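PDB 6E1Q: indole-3-acetic acid-amido synthetase GH3.15 from Arabidopsis thaliana, which joins glutamine, and possibly cysteine, to the auxin precursor indole-3-butyric acid, and glutamine to the herbicide 2,4-DB, at the expense of ATP. Local coordinates for residues Ser197-Cys200 and Gln201-Gly205; Ile309-Leu312 and Glu313-Gly317. All blocks are in the same frame, centred on the assembly; numbering follows the deposited sequence. Where two conformers were deposited one is given.

In the fold
Both contacts are local, along one helix each, within the GH3 N-terminal adenylating domain: 197-205 in the middle of helix 194-207, and 309-317 spanning helix 309-316 and the glycine beyond it. Their centres are 21 Å apart and their nearest atoms about 12 Å, so they do not touch. Helix 220-243 packs on both, receiving M198, Y199 and L202 of contact 1 and L311, L312 and Y315 of contact 2. Neither stretch lines the acyl-acid pocket. The side chain of Q201 lies about 9 Å from a bound (2,4-dichlorophenoxy)acetic acid and that of L312 about 10 Å, while the side chain of I309 is about 7 Å from that of T302, an ATP-binding residue.

Contact 1: residues Ser197-Cys200 and Gln201-Gly205; sequences SMYC and QLLCG
M198 and L202, one helical turn apart, meet on the flank of helix 194-207 that faces helix 220-243. The M198 chain leaves with CG opposite the backbone N (chi1 173°), then bends at chi2 and chi3, and this places SD 3.8 Å from L202 CD1. The two side chains cross at a slant, thioether against methyl. L202 leans back along the helix, its CG beside its own N (chi1 -84°), and its CB also rests 3.5 Å from M198 O. F229 and V226 of helix 220-243 lie against M198 and L202. With an alanine in place of L202, the M198 sulfur would probably lose its methyl neighbour and be freer to turn, leaving a gap toward V226.

The next pair is looser: L203 CD2 approaches Y199 CE1 obliquely at 4.2 Å. The phenol oxygen of Y199 is hydrogen-bonded to N240, and W249 meets its ring edge-to-face. C200 turns its sulfur out of the helix into the disulfide with C255, while Q201 OE1 makes a weak hydrogen bond to the backbone N of Y145.

Four alpha-helical bonds run beneath these side chains, from the N of Q201, L202, L203 and C204 to the O of S197, M198, Y199 and C200 in turn, the last with C204 N 2.9 Å from C200 O. Chemically, 197-205 is a buried, fully helical stretch: M198, Y199 and L202 pack on helix 220-243, the Y199 hydroxyl is satisfied there by N240, and the disulfide ties C200 covalently to helix 253-258.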
# COMPACT_ATOMS: atom_id res chain seq x y z
N SER A 197 6.78 -8.97 18.38
CA SER A 197 5.45 -8.88 17.79
C SER A 197 5.33 -9.79 16.57
O SER A 197 4.34 -10.52 16.43
CB SER A 197 5.13 -7.42 17.43
OG SER A 197 6.04 -6.95 16.44
N MET A 198 6.32 -9.77 15.67
CA MET A 198 6.27 -10.68 14.52
C MET A 198 6.28 -12.14 14.98
O MET A 198 5.59 -12.99 14.40
CB MET A 198 7.45 -10.40 13.59
CG MET A 198 7.57 -11.41 12.44
SD MET A 198 6.21 -11.20 11.24
CE MET A 198 6.87 -9.82 10.28
N TYR A 199 7.04 -12.44 16.03
CA TYR A 199 7.12 -13.82 16.52
C TYR A 199 5.76 -14.29 17.03
O TYR A 199 5.29 -15.38 16.68
CB TYR A 199 8.21 -13.93 17.60
CG TYR A 199 8.46 -15.35 18.10
CD1 TYR A 199 7.65 -15.92 19.07
CD2 TYR A 199 9.50 -16.13 17.58
CE1 TYR A 199 7.87 -17.23 19.53
CE2 TYR A 199 9.72 -17.43 18.02
CZ TYR A 199 8.90 -17.97 19.00
OH TYR A 199 9.11 -19.26 19.45
N CYS A 200 5.09 -13.48 17.85
CA CYS A 200 3.83 -13.93 18.44
C CYS A 200 2.74 -14.05 17.39
O CYS A 200 1.91 -14.97 17.43
CB CYS A 200 3.39 -12.98 19.55
SG CYS A 200 4.53 -12.99 20.96
N GLN A 201 2.71 -13.10 16.45
CA GLN A 201 1.71 -13.13 15.39
C GLN A 201 1.87 -14.35 14.49
O GLN A 201 0.88 -14.96 14.07
CB GLN A 201 1.83 -11.81 14.61
CG GLN A 201 1.65 -11.84 13.13
CD GLN A 201 1.33 -10.45 12.60
OE1 GLN A 201 0.23 -9.93 12.80
NE2 GLN A 201 2.31 -9.81 11.96
N LEU A 202 3.11 -14.74 14.19
CA LEU A 202 3.32 -15.94 13.38
C LEU A 202 3.02 -17.21 14.19
O LEU A 202 2.45 -18.17 13.67
CB LEU A 202 4.76 -15.96 12.84
CG LEU A 202 4.99 -15.17 11.53
CD1 LEU A 202 6.50 -15.02 11.23
CD2 LEU A 202 4.31 -15.84 10.35
N LEU A 203 3.41 -17.23 15.47
CA LEU A 203 3.07 -18.38 16.30
C LEU A 203 1.55 -18.58 16.36
O LEU A 203 1.06 -19.69 16.15
CB LEU A 203 3.66 -18.20 17.70
CG LEU A 203 3.33 -19.26 18.75
CD1 LEU A 203 3.85 -20.58 18.26
CD2 LEU A 203 4.04 -18.88 20.02
N CYS A 204 0.79 -17.49 16.57
CA CYS A 204 -0.67 -17.60 16.52
C CYS A 204 -1.18 -18.04 15.15
O CYS A 204 -2.09 -18.88 15.05
CB CYS A 204 -1.31 -16.27 16.93
SG CYS A 204 -1.06 -15.96 18.71
N GLY A 205 -0.63 -17.46 14.08
CA GLY A 205 -1.09 -17.84 12.76
C GLY A 205 -0.81 -19.30 12.45
O GLY A 205 -1.62 -19.98 11.81

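Contact 2: residues Ile309-Leu312 and Glu313-Gly317; sequences IPLL and EFYSG
E313 lies alongside I309, the first residue of helix 309-316, which is the helix of a beta-alpha-beta unit between strands 297-298 and 321-327 in the GH3 N-terminal domain. Its backbone N gives a hydrogen bond to I309 O at 2.8 Å, nearly in line with the carbonyl bond. With the glutamate CG beside its own N (chi1 -69°) and the rest extended, the carboxylate lies alongside I309, OE2 3.6 Å from I309 CG2. P343 touches both side chains.

F314 N bonds to P310 O at 3.1 Å, with the donor tilted 28° from the carbonyl plane. The phenyl ring swings away from 309-312; L311 CD1 comes no nearer than 4.3 Å to F314 CD2, and K487 and a bound phosphate ion lie close to the side chain.

Y315 packs on L311. Its N is hydrogen-bonded to L311 O, and its ring lies side by side with the L311 chain, CE2 3.6 Å from L311 CD1. F314 CD2 stands over one face of the phenol, displaced toward the rim. L224 and I227 of helix 220-243 take up L311 and Y315 on the same flank.

S316 CB rests 3.3 Å from L312 O, and G317 is the first residue to leave helical phi/psi, with a positive phi (60°) that favours glycine. The serine side chain turns back to the backbone: OG gives a hydrogen bond to E313 O at 2.9 Å and is also hydrogen-bonded with G318 N.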
# COMPACT_ATOMS: atom_id res chain seq x y z
N ILE A 309 5.22 -8.89 -7.50
CA ILE A 309 4.26 -9.93 -7.88
C ILE A 309 4.96 -11.24 -8.26
O ILE A 309 4.55 -12.28 -7.73
CB ILE A 309 3.33 -9.40 -9.00
CG1 ILE A 309 2.35 -8.37 -8.44
CG2 ILE A 309 2.56 -10.54 -9.65
CD1 ILE A 309 1.56 -7.66 -9.56
N PRO A 310 5.97 -11.25 -9.12
CA PRO A 310 6.59 -12.55 -9.45
C PRO A 310 7.12 -13.29 -8.24
O PRO A 310 6.94 -14.51 -8.14
CB PRO A 310 7.72 -12.16 -10.43
CG PRO A 310 7.23 -10.91 -11.08
CD PRO A 310 6.50 -10.17 -9.97
N LEU A 311 7.75 -12.59 -7.30
CA LEU A 311 8.29 -13.27 -6.14
C LEU A 311 7.17 -13.74 -5.20
O LEU A 311 7.23 -14.86 -4.67
CB LEU A 311 9.26 -12.36 -5.40
CG LEU A 311 9.91 -13.02 -4.19
CD1 LEU A 311 10.70 -14.26 -4.58
CD2 LEU A 311 10.79 -12.00 -3.47
N LEU A 312 6.15 -12.91 -5.00
CA LEU A 312 5.05 -13.33 -4.13
C LEU A 312 4.31 -14.52 -4.74
O LEU A 312 3.89 -15.43 -4.01
CB LEU A 312 4.11 -12.15 -3.88
CG LEU A 312 2.90 -12.37 -2.98
CD1 LEU A 312 3.34 -12.94 -1.63
CD2 LEU A 312 2.10 -11.07 -2.81
N GLU A 313 4.18 -14.55 -6.07
CA GLU A 313 3.54 -15.70 -6.70
C GLU A 313 4.38 -16.96 -6.49
O GLU A 313 3.84 -18.05 -6.31
CB GLU A 313 3.31 -15.45 -8.19
CG GLU A 313 2.25 -14.37 -8.46
CD GLU A 313 1.91 -14.18 -9.94
OE1 GLU A 313 2.75 -14.52 -10.80
OE2 GLU A 313 0.81 -13.66 -10.24
N PHE A 314 5.70 -16.82 -6.52
CA PHE A 314 6.58 -17.95 -6.23
C PHE A 314 6.28 -18.54 -4.85
O PHE A 314 6.20 -19.77 -4.69
CB PHE A 314 8.04 -17.50 -6.33
CG PHE A 314 9.03 -18.52 -5.85
CD1 PHE A 314 9.34 -19.62 -6.62
CD2 PHE A 314 9.65 -18.38 -4.61
CE1 PHE A 314 10.27 -20.56 -6.18
CE2 PHE A 314 10.56 -19.30 -4.18
CZ PHE A 314 10.88 -20.40 -4.98
N TYR A 315 6.12 -17.68 -3.85
CA TYR A 315 5.79 -18.16 -2.51
C TYR A 315 4.33 -18.58 -2.35
O TYR A 315 4.00 -19.21 -1.35
CB TYR A 315 6.10 -17.07 -1.48
CG TYR A 315 7.58 -16.81 -1.31
CD1 TYR A 315 8.45 -17.85 -1.01
CD2 TYR A 315 8.11 -15.54 -1.48
CE1 TYR A 315 9.82 -17.62 -0.86
CE2 TYR A 315 9.47 -15.30 -1.33
CZ TYR A 315 10.32 -16.34 -1.03
OH TYR A 315 11.66 -16.09 -0.89
N SER A 316 3.46 -18.24 -3.31
CA SER A 316 2.02 -18.37 -3.12
C SER A 316 1.49 -19.76 -3.43
O SER A 316 0.41 -20.11 -2.94
CB SER A 316 1.28 -17.37 -4.01
OG SER A 316 1.10 -17.92 -5.32
N GLY A 317 2.19 -20.53 -4.25
CA GLY A 317 1.68 -21.84 -4.62
C GLY A 317 0.34 -21.80 -5.32
O GLY A 317 -0.48 -22.71 -5.15